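Long-range contacts in toll-like receptor 13 (Mus musculus, PDB 4Z0C), which recognises bacterial 23S ribosomal RNA through this leucine-rich-repeat ectodomain and signals via MYD88 and TRAF6 in innate immunity: residues A[286-291]-A[310-315]; A[314-319]-A[336-341]; A[232-237]-A[255-260]. All blocks are in the same frame, centred on the assembly; numbering follows the deposited sequence.

Contact 1 of 3, residues A[286-291]-A[310-315]; sequences FQKNVT and LGQNSD. With NAG (2-acetamido-2-deoxy-beta-D-glucopyranose), chain O.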
loop_
_atom_site.group_PDB
_atom_site.type_symbol
_atom_site.label_atom_id
_atom_site.label_comp_id
_atom_site.label_asym_id
_atom_site.label_seq_id
_atom_site.Cartn_x
_atom_site.Cartn_y
_atom_site.Cartn_z
ATOM N N PHE A 286 -14.025 12.355 35.199
ATOM C CA PHE A 286 -13.232 11.984 36.367
ATOM C C PHE A 286 -12.003 11.174 35.922
ATOM O O PHE A 286 -11.927 9.966 36.136
ATOM C CB PHE A 286 -14.127 11.157 37.299
ATOM C CG PHE A 286 -13.878 11.382 38.764
ATOM C CD1 PHE A 286 -13.764 12.667 39.274
ATOM C CD2 PHE A 286 -13.800 10.301 39.641
ATOM C CE1 PHE A 286 -13.541 12.876 40.625
ATOM C CE2 PHE A 286 -13.584 10.498 40.990
ATOM C CZ PHE A 286 -13.454 11.790 41.482
ATOM N N GLN A 287 -11.033 11.873 35.331
ATOM C CA GLN A 287 -9.951 11.256 34.572
ATOM C C GLN A 287 -8.519 11.418 35.078
ATOM O O GLN A 287 -8.204 12.334 35.829
ATOM C CB GLN A 287 -9.973 11.777 33.134
ATOM C CG GLN A 287 -11.210 11.437 32.363
ATOM C CD GLN A 287 -11.045 11.802 30.903
ATOM O OE1 GLN A 287 -10.193 12.625 30.558
ATOM N NE2 GLN A 287 -11.807 11.148 30.032
ATOM N N LYS A 288 -7.652 10.522 34.599
ATOM C CA LYS A 288 -6.207 10.603 34.818
ATOM C C LYS A 288 -5.769 10.292 36.251
ATOM O O LYS A 288 -5.139 11.108 36.920
ATOM C CB LYS A 288 -5.603 11.924 34.293
ATOM C CG LYS A 288 -5.592 12.013 32.765
ATOM C CD LYS A 288 -4.831 13.241 32.249
ATOM C CE LYS A 288 -5.203 13.577 30.800
ATOM N NZ LYS A 288 -4.594 14.857 30.313
ATOM N N ASN A 289 -6.104 9.087 36.696
ATOM C CA ASN A 289 -5.554 8.553 37.932
ATOM C C ASN A 289 -6.083 9.321 39.126
ATOM O O ASN A 289 -5.373 9.647 40.082
ATOM C CB ASN A 289 -4.031 8.596 37.873
ATOM C CG ASN A 289 -3.382 7.913 39.025
ATOM O OD1 ASN A 289 -3.862 6.891 39.528
ATOM N ND2 ASN A 289 -2.290 8.506 39.491
ATOM N N VAL A 290 -7.373 9.580 39.054
ATOM C CA VAL A 290 -8.038 10.382 40.044
ATOM C C VAL A 290 -8.667 9.443 41.101
ATOM O O VAL A 290 -8.914 9.841 42.229
ATOM C CB VAL A 290 -9.041 11.323 39.312
ATOM C CG1 VAL A 290 -10.464 11.081 39.745
ATOM C CG2 VAL A 290 -8.644 12.766 39.514
ATOM N N THR A 291 -8.852 8.176 40.747
ATOM C CA THR A 291 -9.491 7.212 41.640
ATOM C C THR A 291 -9.077 5.762 41.347
ATOM O O THR A 291 -8.413 5.485 40.358
ATOM C CB THR A 291 -11.028 7.298 41.534
ATOM O OG1 THR A 291 -11.637 6.513 42.570
ATOM C CG2 THR A 291 -11.488 6.761 40.192
ATOM N N LEU A 310 -14.522 7.762 33.271
ATOM C CA LEU A 310 -13.393 7.350 34.101
ATOM C C LEU A 310 -12.135 7.063 33.299
ATOM O O LEU A 310 -11.263 6.329 33.752
ATOM C CB LEU A 310 -13.762 6.133 34.946
ATOM C CG LEU A 310 -14.674 6.399 36.150
ATOM C CD1 LEU A 310 -15.172 5.094 36.773
ATOM C CD2 LEU A 310 -13.944 7.250 37.170
ATOM N N GLY A 311 -12.041 7.643 32.108
ATOM C CA GLY A 311 -10.898 7.418 31.240
ATOM C C GLY A 311 -9.551 7.764 31.844
ATOM O O GLY A 311 -9.432 8.727 32.593
ATOM N N GLN A 312 -8.537 6.980 31.490
ATOM C CA GLN A 312 -7.153 7.197 31.923
ATOM C C GLN A 312 -6.926 7.008 33.429
ATOM O O GLN A 312 -6.015 7.606 34.000
ATOM C CB GLN A 312 -6.640 8.570 31.481
ATOM C CG GLN A 312 -6.515 8.753 29.970
ATOM C CD GLN A 312 -5.964 10.109 29.595
ATOM O OE1 GLN A 312 -6.709 11.059 29.376
ATOM N NE2 GLN A 312 -4.642 10.221 29.587
ATOM N N ASN A 313 -7.758 6.196 34.076
ATOM C CA ASN A 313 -7.481 5.793 35.456
ATOM C C ASN A 313 -6.616 4.543 35.518
ATOM O O ASN A 313 -7.117 3.411 35.535
ATOM C CB ASN A 313 -8.767 5.655 36.262
ATOM C CG ASN A 313 -9.329 7.013 36.658
ATOM O OD1 ASN A 313 -8.696 7.744 37.422
ATOM N ND2 ASN A 313 -10.503 7.369 36.123
ATOM N N SER A 314 -5.307 4.779 35.556
ATOM C CA SER A 314 -4.308 3.737 35.408
ATOM C C SER A 314 -4.347 2.638 36.481
ATOM O O SER A 314 -3.822 1.544 36.274
ATOM C CB SER A 314 -2.918 4.379 35.332
ATOM O OG SER A 314 -2.775 5.410 36.296
ATOM N N ASP A 315 -4.978 2.916 37.614
ATOM C CA ASP A 315 -5.089 1.911 38.678
ATOM C C ASP A 315 -6.292 0.982 38.524
ATOM O O ASP A 315 -6.526 0.114 39.378
ATOM C CB ASP A 315 -5.114 2.570 40.061
ATOM C CG ASP A 315 -3.734 2.997 40.528
ATOM O OD1 ASP A 315 -2.733 2.554 39.929
ATOM O OD2 ASP A 315 -3.652 3.791 41.490
HETATM C C1 NAG O . -1.470 6.322 41.245
HETATM C C2 NAG O . -0.141 6.736 40.652
HETATM C C3 NAG O . 0.884 6.274 41.672
HETATM C C4 NAG O . 0.582 6.945 43.029
HETATM C C5 NAG O . -0.929 7.093 43.340
HETATM C C6 NAG O . -1.235 8.233 44.307
HETATM C C7 NAG O . 0.589 6.827 38.327
HETATM C C8 NAG O . 0.472 6.203 36.974
HETATM N N2 NAG O . 0.013 6.172 39.324
HETATM O O3 NAG O . 2.175 6.575 41.192
HETATM O O4 NAG O . 1.201 6.197 44.063
HETATM O O5 NAG O . -1.740 7.312 42.196
HETATM O O6 NAG O . -2.635 8.317 44.466
HETATM O O7 NAG O . 1.208 7.874 38.465
HETATM O O HOH W 1 -5.986 5.499 38.835
#

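Contact 2 of 3, residues A[314-319]-A[336-341]; sequences SDLIYL and NKCQLS. With NAG (2-acetamido-2-deoxy-beta-D-glucopyranose), chain P.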
loop_
_atom_site.group_PDB
_atom_site.type_symbol
_atom_site.label_atom_id
_atom_site.label_comp_id
_atom_site.label_asym_id
_atom_site.label_seq_id
_atom_site.Cartn_x
_atom_site.Cartn_y
_atom_site.Cartn_z
ATOM N N SER A 314 -5.307 4.779 35.556
ATOM C CA SER A 314 -4.308 3.737 35.408
ATOM C C SER A 314 -4.347 2.638 36.481
ATOM O O SER A 314 -3.822 1.544 36.274
ATOM C CB SER A 314 -2.918 4.379 35.332
ATOM O OG SER A 314 -2.775 5.410 36.296
ATOM N N ASP A 315 -4.978 2.916 37.614
ATOM C CA ASP A 315 -5.089 1.911 38.678
ATOM C C ASP A 315 -6.292 0.982 38.524
ATOM O O ASP A 315 -6.526 0.114 39.378
ATOM C CB ASP A 315 -5.114 2.570 40.061
ATOM C CG ASP A 315 -3.734 2.997 40.528
ATOM O OD1 ASP A 315 -2.733 2.554 39.929
ATOM O OD2 ASP A 315 -3.652 3.791 41.490
ATOM N N LEU A 316 -7.071 1.173 37.461
ATOM C CA LEU A 316 -8.143 0.231 37.162
ATOM C C LEU A 316 -7.559 -0.892 36.278
ATOM O O LEU A 316 -7.271 -0.687 35.093
ATOM C CB LEU A 316 -9.333 0.918 36.480
ATOM C CG LEU A 316 -10.087 2.031 37.216
ATOM C CD1 LEU A 316 -11.316 2.471 36.425
ATOM C CD2 LEU A 316 -10.467 1.624 38.657
ATOM N N ILE A 317 -7.333 -2.056 36.882
ATOM C CA ILE A 317 -6.737 -3.193 36.192
ATOM C C ILE A 317 -7.762 -4.325 36.024
ATOM O O ILE A 317 -7.804 -5.005 35.002
ATOM C CB ILE A 317 -5.484 -3.675 36.930
ATOM C CG1 ILE A 317 -4.512 -2.505 37.095
ATOM C CG2 ILE A 317 -4.820 -4.878 36.185
ATOM C CD1 ILE A 317 -3.181 -2.876 37.725
ATOM N N TYR A 318 -8.575 -4.542 37.041
ATOM C CA TYR A 318 -9.751 -5.395 36.905
ATOM C C TYR A 318 -10.968 -4.788 37.617
ATOM O O TYR A 318 -10.834 -4.014 38.577
ATOM C CB TYR A 318 -9.490 -6.816 37.402
ATOM C CG TYR A 318 -9.039 -6.914 38.840
ATOM C CD1 TYR A 318 -7.689 -6.885 39.171
ATOM C CD2 TYR A 318 -9.967 -7.058 39.870
ATOM C CE1 TYR A 318 -7.276 -6.980 40.490
ATOM C CE2 TYR A 318 -9.564 -7.154 41.197
ATOM C CZ TYR A 318 -8.222 -7.108 41.496
ATOM O OH TYR A 318 -7.828 -7.194 42.805
ATOM N N LEU A 319 -12.152 -5.130 37.122
ATOM C CA LEU A 319 -13.395 -4.751 37.765
ATOM C C LEU A 319 -14.280 -5.978 37.859
ATOM O O LEU A 319 -14.864 -6.407 36.877
ATOM C CB LEU A 319 -14.087 -3.627 36.985
ATOM C CG LEU A 319 -13.399 -2.265 37.058
ATOM C CD1 LEU A 319 -13.799 -1.399 35.867
ATOM C CD2 LEU A 319 -13.757 -1.567 38.363
ATOM N N ASN A 336 -12.229 3.983 28.936
ATOM C CA ASN A 336 -11.136 3.949 27.979
ATOM C C ASN A 336 -9.761 4.419 28.522
ATOM O O ASN A 336 -9.690 5.233 29.433
ATOM C CB ASN A 336 -11.537 4.759 26.731
ATOM C CG ASN A 336 -11.779 6.224 27.038
ATOM O OD1 ASN A 336 -12.625 6.576 27.871
ATOM N ND2 ASN A 336 -11.024 7.088 26.378
ATOM N N LYS A 337 -8.678 3.877 27.959
ATOM C CA LYS A 337 -7.299 4.257 28.305
ATOM C C LYS A 337 -6.933 4.031 29.769
ATOM O O LYS A 337 -6.068 4.718 30.300
ATOM C CB LYS A 337 -6.972 5.716 27.941
ATOM C CG LYS A 337 -7.017 6.113 26.470
ATOM C CD LYS A 337 -6.247 7.438 26.297
ATOM C CE LYS A 337 -6.583 8.222 25.026
ATOM N NZ LYS A 337 -7.491 7.518 24.085
ATOM N N CYS A 338 -7.586 3.080 30.421
ATOM C CA CYS A 338 -7.131 2.625 31.731
ATOM C C CYS A 338 -6.131 1.481 31.524
ATOM O O CYS A 338 -5.458 1.426 30.497
ATOM C CB CYS A 338 -8.317 2.161 32.567
ATOM S SG CYS A 338 -9.555 3.451 32.861
ATOM N N GLN A 339 -6.035 0.566 32.482
ATOM C CA GLN A 339 -5.154 -0.600 32.322
ATOM C C GLN A 339 -5.944 -1.889 32.505
ATOM O O GLN A 339 -5.428 -2.871 32.983
ATOM C CB GLN A 339 -4.011 -0.548 33.335
ATOM C CG GLN A 339 -3.119 0.677 33.204
ATOM C CD GLN A 339 -2.264 0.619 31.959
ATOM O OE1 GLN A 339 -1.671 -0.411 31.659
ATOM N NE2 GLN A 339 -2.203 1.718 31.225
ATOM N N LEU A 340 -7.209 -1.874 32.117
ATOM C CA LEU A 340 -8.091 -2.998 32.373
ATOM C C LEU A 340 -7.697 -4.215 31.558
ATOM O O LEU A 340 -7.492 -4.113 30.339
ATOM C CB LEU A 340 -9.528 -2.609 32.042
ATOM C CG LEU A 340 -10.144 -1.549 32.965
ATOM C CD1 LEU A 340 -11.402 -0.959 32.342
ATOM C CD2 LEU A 340 -10.439 -2.171 34.351
ATOM N N SER A 341 -7.572 -5.362 32.224
ATOM C CA SER A 341 -7.397 -6.604 31.496
ATOM C C SER A 341 -8.481 -7.601 31.868
ATOM O O SER A 341 -8.657 -8.615 31.206
ATOM C CB SER A 341 -5.992 -7.184 31.691
ATOM O OG SER A 341 -5.764 -7.602 33.024
HETATM C C1 NAG P . -11.520 -10.258 41.274
HETATM C C2 NAG P . -11.978 -11.318 42.284
HETATM C C3 NAG P . -10.849 -11.756 43.225
HETATM C C4 NAG P . -9.588 -12.108 42.449
HETATM C C5 NAG P . -9.186 -10.955 41.526
HETATM C C6 NAG P . -7.978 -11.323 40.651
HETATM C C7 NAG P . -14.304 -11.374 43.145
HETATM C C8 NAG P . -15.111 -11.015 44.357
HETATM N N2 NAG P . -13.101 -10.793 43.049
HETATM O O3 NAG P . -11.224 -12.878 44.005
HETATM O O4 NAG P . -8.551 -12.421 43.365
HETATM O O5 NAG P . -10.256 -10.536 40.688
HETATM O O6 NAG P . -8.294 -12.272 39.645
HETATM O O7 NAG P . -14.765 -12.159 42.320
#

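Contact 3 of 3, residues A[232-237]-A[255-260]; sequences NLSGTV and DLSNWE. With NAG (2-acetamido-2-deoxy-beta-D-glucopyranose), chain F.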
loop_
_atom_site.group_PDB
_atom_site.type_symbol
_atom_site.label_atom_id
_atom_site.label_comp_id
_atom_site.label_asym_id
_atom_site.label_seq_id
_atom_site.Cartn_x
_atom_site.Cartn_y
_atom_site.Cartn_z
ATOM N N ASN A 232 -15.675 23.315 34.365
ATOM C CA ASN A 232 -14.546 22.522 33.918
ATOM C C ASN A 232 -13.285 22.884 34.677
ATOM O O ASN A 232 -12.702 23.943 34.459
ATOM C CB ASN A 232 -14.338 22.712 32.407
ATOM C CG ASN A 232 -13.499 21.609 31.793
ATOM O OD1 ASN A 232 -12.672 20.998 32.470
ATOM N ND2 ASN A 232 -13.723 21.338 30.506
ATOM N N LEU A 233 -12.882 22.000 35.577
ATOM C CA LEU A 233 -11.682 22.190 36.386
ATOM C C LEU A 233 -10.630 21.103 36.077
ATOM O O LEU A 233 -9.809 20.750 36.930
ATOM C CB LEU A 233 -12.053 22.152 37.872
ATOM C CG LEU A 233 -12.936 23.279 38.425
ATOM C CD1 LEU A 233 -13.174 23.063 39.898
ATOM C CD2 LEU A 233 -12.391 24.678 38.145
ATOM N N SER A 234 -10.699 20.546 34.875
ATOM C CA SER A 234 -9.765 19.503 34.420
ATOM C C SER A 234 -8.318 20.003 34.357
ATOM O O SER A 234 -8.014 20.950 33.627
ATOM C CB SER A 234 -10.194 18.962 33.048
ATOM O OG SER A 234 -9.338 17.920 32.608
ATOM N N GLY A 235 -7.431 19.370 35.124
ATOM C CA GLY A 235 -6.027 19.746 35.125
ATOM C C GLY A 235 -5.740 21.004 35.926
ATOM O O GLY A 235 -4.636 21.557 35.875
ATOM N N THR A 236 -6.735 21.457 36.674
ATOM C CA THR A 236 -6.586 22.660 37.487
ATOM C C THR A 236 -6.429 22.287 38.948
ATOM O O THR A 236 -7.278 21.588 39.507
ATOM C CB THR A 236 -7.798 23.570 37.360
ATOM O OG1 THR A 236 -7.935 23.982 35.996
ATOM C CG2 THR A 236 -7.634 24.790 38.247
ATOM N N VAL A 237 -5.348 22.748 39.565
ATOM C CA VAL A 237 -5.115 22.420 40.959
ATOM C C VAL A 237 -5.926 23.360 41.844
ATOM O O VAL A 237 -5.557 24.514 42.050
ATOM C CB VAL A 237 -3.628 22.514 41.325
ATOM C CG1 VAL A 237 -3.320 21.563 42.489
ATOM C CG2 VAL A 237 -2.778 22.140 40.133
ATOM N N ASP A 255 -16.075 18.666 35.699
ATOM C CA ASP A 255 -14.887 17.972 35.258
ATOM C C ASP A 255 -13.816 18.193 36.311
ATOM O O ASP A 255 -13.358 19.316 36.506
ATOM C CB ASP A 255 -14.427 18.486 33.872
ATOM C CG ASP A 255 -13.447 17.520 33.176
ATOM O OD1 ASP A 255 -12.776 16.722 33.875
ATOM O OD2 ASP A 255 -13.325 17.574 31.929
ATOM N N LEU A 256 -13.418 17.117 36.981
ATOM C CA LEU A 256 -12.423 17.178 38.046
ATOM C C LEU A 256 -11.135 16.384 37.759
ATOM O O LEU A 256 -10.426 15.977 38.691
ATOM C CB LEU A 256 -13.050 16.695 39.367
ATOM C CG LEU A 256 -14.061 17.641 40.027
ATOM C CD1 LEU A 256 -14.697 16.989 41.231
ATOM C CD2 LEU A 256 -13.360 18.924 40.427
ATOM N N SER A 257 -10.839 16.145 36.484
ATOM C CA SER A 257 -9.669 15.334 36.103
ATOM C C SER A 257 -8.328 15.956 36.504
ATOM O O SER A 257 -8.187 17.170 36.557
ATOM C CB SER A 257 -9.673 15.113 34.588
ATOM O OG SER A 257 -10.934 14.630 34.136
ATOM N N ASN A 258 -7.330 15.121 36.753
ATOM C CA ASN A 258 -5.982 15.627 37.007
ATOM C C ASN A 258 -5.361 16.130 35.710
ATOM O O ASN A 258 -5.835 15.788 34.627
ATOM C CB ASN A 258 -5.092 14.514 37.559
ATOM C CG ASN A 258 -5.489 14.086 38.942
ATOM O OD1 ASN A 258 -6.024 14.878 39.719
ATOM N ND2 ASN A 258 -5.240 12.817 39.262
ATOM N N TRP A 259 -4.264 16.878 35.812
ATOM C CA TRP A 259 -3.482 17.197 34.624
ATOM C C TRP A 259 -2.694 15.963 34.186
ATOM O O TRP A 259 -2.763 15.562 33.022
ATOM C CB TRP A 259 -2.515 18.351 34.874
ATOM C CG TRP A 259 -1.927 18.890 33.602
ATOM C CD1 TRP A 259 -1.512 18.173 32.514
ATOM C CD2 TRP A 259 -1.745 20.270 33.262
ATOM N NE1 TRP A 259 -1.061 19.017 31.532
ATOM C CE2 TRP A 259 -1.193 20.312 31.963
ATOM C CE3 TRP A 259 -1.982 21.480 33.936
ATOM C CZ2 TRP A 259 -0.875 21.516 31.321
ATOM C CZ3 TRP A 259 -1.663 22.673 33.298
ATOM C CH2 TRP A 259 -1.115 22.682 32.005
ATOM N N GLU A 260 -1.940 15.393 35.128
ATOM C CA GLU A 260 -1.134 14.190 34.916
ATOM C C GLU A 260 -1.430 13.110 35.959
ATOM O O GLU A 260 -1.968 13.391 37.028
ATOM C CB GLU A 260 0.363 14.519 34.942
ATOM C CG GLU A 260 0.849 15.351 33.775
ATOM C CD GLU A 260 0.608 14.672 32.432
ATOM O OE1 GLU A 260 0.573 13.419 32.397
ATOM O OE2 GLU A 260 0.461 15.393 31.414
HETATM C C1 NAG F . -12.810 20.350 29.965
HETATM C C2 NAG F . -13.615 19.429 29.059
HETATM C C3 NAG F . -12.719 18.436 28.315
HETATM C C4 NAG F . -11.560 19.176 27.672
HETATM C C5 NAG F . -10.828 19.874 28.813
HETATM C C6 NAG F . -9.491 20.481 28.426
HETATM C C7 NAG F . -15.857 18.798 29.536
HETATM C C8 NAG F . -16.838 17.967 30.309
HETATM N N2 NAG F . -14.579 18.718 29.872
HETATM O O3 NAG F . -13.455 17.719 27.356
HETATM O O4 NAG F . -10.748 18.282 26.952
HETATM O O5 NAG F . -11.703 20.881 29.259
HETATM O O6 NAG F . -9.658 21.061 27.153
HETATM O O7 NAG F . -16.212 19.522 28.611
HETATM O O HOH W 2 -11.103 16.375 30.846
#

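Contact 1 of 3, residues A[286-291]-A[310-315]
Leu310 CD2 meets the Phe286 ring at its edge and in its plane, 3.9 Å from Phe286 CD2, while Val290 CG1 sits over the centre of one ring face. The second flat group, the Asn313 amide, turns toward 286-291. Its ND2 bonds Phe286 O at 3.0 Å, with that oxygen 8° out of the amide plane; ND2 also donates to Leu310 O within its own turn, approaching from above that carbonyl's plane. At the other end, Asn313 OD1 takes Val290 N at 2.8 Å and, weakly, Thr291 N. One side chain thus ties down several main-chain groups of the neighbouring coil, as the consensus asparagine of leucine-rich repeats does. Lys288 N adds a 3.2 Å bond to Gly311 O. Lys288 and Gln312 run side by side, with Lys288 CE 3.3 Å from Gln312 OE1. A water bridges Asn289 OD1, Thr291 O and Asp315 N. Asn289 ND2 bonds Leu261 O and lies 3.0 Å from O5 of the chain O NAG. Both segments leave parallel strands, 283-285 and 307-309, and their apolar side chains turn to the helices: Phe286 packs on Met268 and Val271 of helix 268-275 and on Leu299 of helix 293-302, where Ile296 receives Leu310.

Contact 2 of 3, residues A[314-319]-A[336-341]
Leu316 O faces two successive amide nitrogens of 336-341, yet only one of them bonds to it. Gln339 N donates at 3.1 Å with a bent N-H...O angle of 137°, whereas Leu340 N, 3.2 Å from Leu316 O, is aimed wrongly and instead serves Asn362 OD1 of the next coil. One residue on from Leu316, and two on from Gln339, the pairing straightens: Ser341 N reaches Ile317 O at 2.8 Å and 167°. Ile317 O is met a second time by the CA-H of Leu340, whose CA lies 3.3 Å away, so this oxygen has two donors of unequal strength. The side chains add no polar bond across the contact. The first torsion of Gln339 (chi1 -61°, CG beside the backbone N) lays its methylene CG 3.3 Å from Ser314 O; the bend at the second only redirects the amide. On the inward side Leu340 CD2 is wedged between two leucines, 3.9 Å from Leu316 CB and 3.8 Å from Leu319 CD1; the Leu319 and Leu340 side chains cross at a slant. Cys338, whose SG touches Leu316 CD1, occupies the place that asparagine commonly takes in the repeat consensus. Leu316 and Leu319 continue inward onto helix 293-302, through Ile296 and Ala293. Tyr318 turns away from 336-341, and the chain P NAG lies over one face of its ring, with Tyr318 CE2 3.5 Å from NAG O5. The bonds lead directly into the short parallel pairing of strands 318-319 and 342-343. That the bonds across the contact join backbone atoms, while apolar side chains fill the interior, is consistent with the backbone setting the register between these two coils.

Contact 3 of 3, residues A[232-237]-A[255-260]
Two main-chain hydrogen bonds join the segments: Leu233 N to Asp255 O at 2.9 Å, lying in the carbonyl plane, and Gly235 N to Ser257 O at 2.7 Å. The second is nearly straight at the hydrogen (172°), although its donor stands above the carbonyl plane. Just before them, Asn232 and Asp255 form a parallel beta bridge, the end of strands 230-232 and 253-255 on the concave face of the solenoid. Polar side chains form the next group. Asn232 and Asp255 adopt matching first torsions (chi1 -161° and -163°), which carry both groups back alongside the following backbone. Asn232 OD1 accepts Ser234 N at 3.1 Å, an Asx turn; its counterpart is the weak bond from Ser257 N to Asp255 OD1, to which Ser257 OG adds a bond of 2.8 Å. Ser257 OG is in turn bonded to Gln287 N of the next coil. The glycan supplies a third group: Asn232 ND2 is covalently linked to C1 of the chain F NAG at 1.4 Å, and the acetamido nitrogen N2 of that sugar donates to Asp255 OD2 at 2.7 Å. A water joins Asp255 OD2 to Ser234 OG. Apolar packing is slighter: Leu233 and Leu256 point the same way side by side. Separately, Trp259 CE3 comes within 3.3 Å of Gly235 O, obliquely to the ring, a close aromatic carbon-to-oxygen contact; the positive phi of Gly235 favours glycine in this type II turn. The Asp255 carboxylate thus meets donors at both oxygens, an environment consistent with its being ionised, and its bond to NAG N2 gives the N-linked sugar a second attachment, on the neighbouring repeat, that would limit its rotation about the asparagine linkage.

From the N terminus, contact 3 comes first, closing a loop between LRR 9 and LRR 10. Contact 1 opens after it and joins LRR 11 to LRR 12. Contact 2 then starts on the residues where contact 1 ends, sharing Ser314 and Asp315, and joins LRR 12 to LRR 13. The three run in series, without nesting or crossing, each spanning one turn of the solenoid. Contacts 3 and 1 abut directly, through Asn258 ND2 with Lys288 O; contacts 1 and 2 meet where Gln312 N faces Asn336 O. Contacts 2 and 3 stay about 8 Å apart at their nearest atoms.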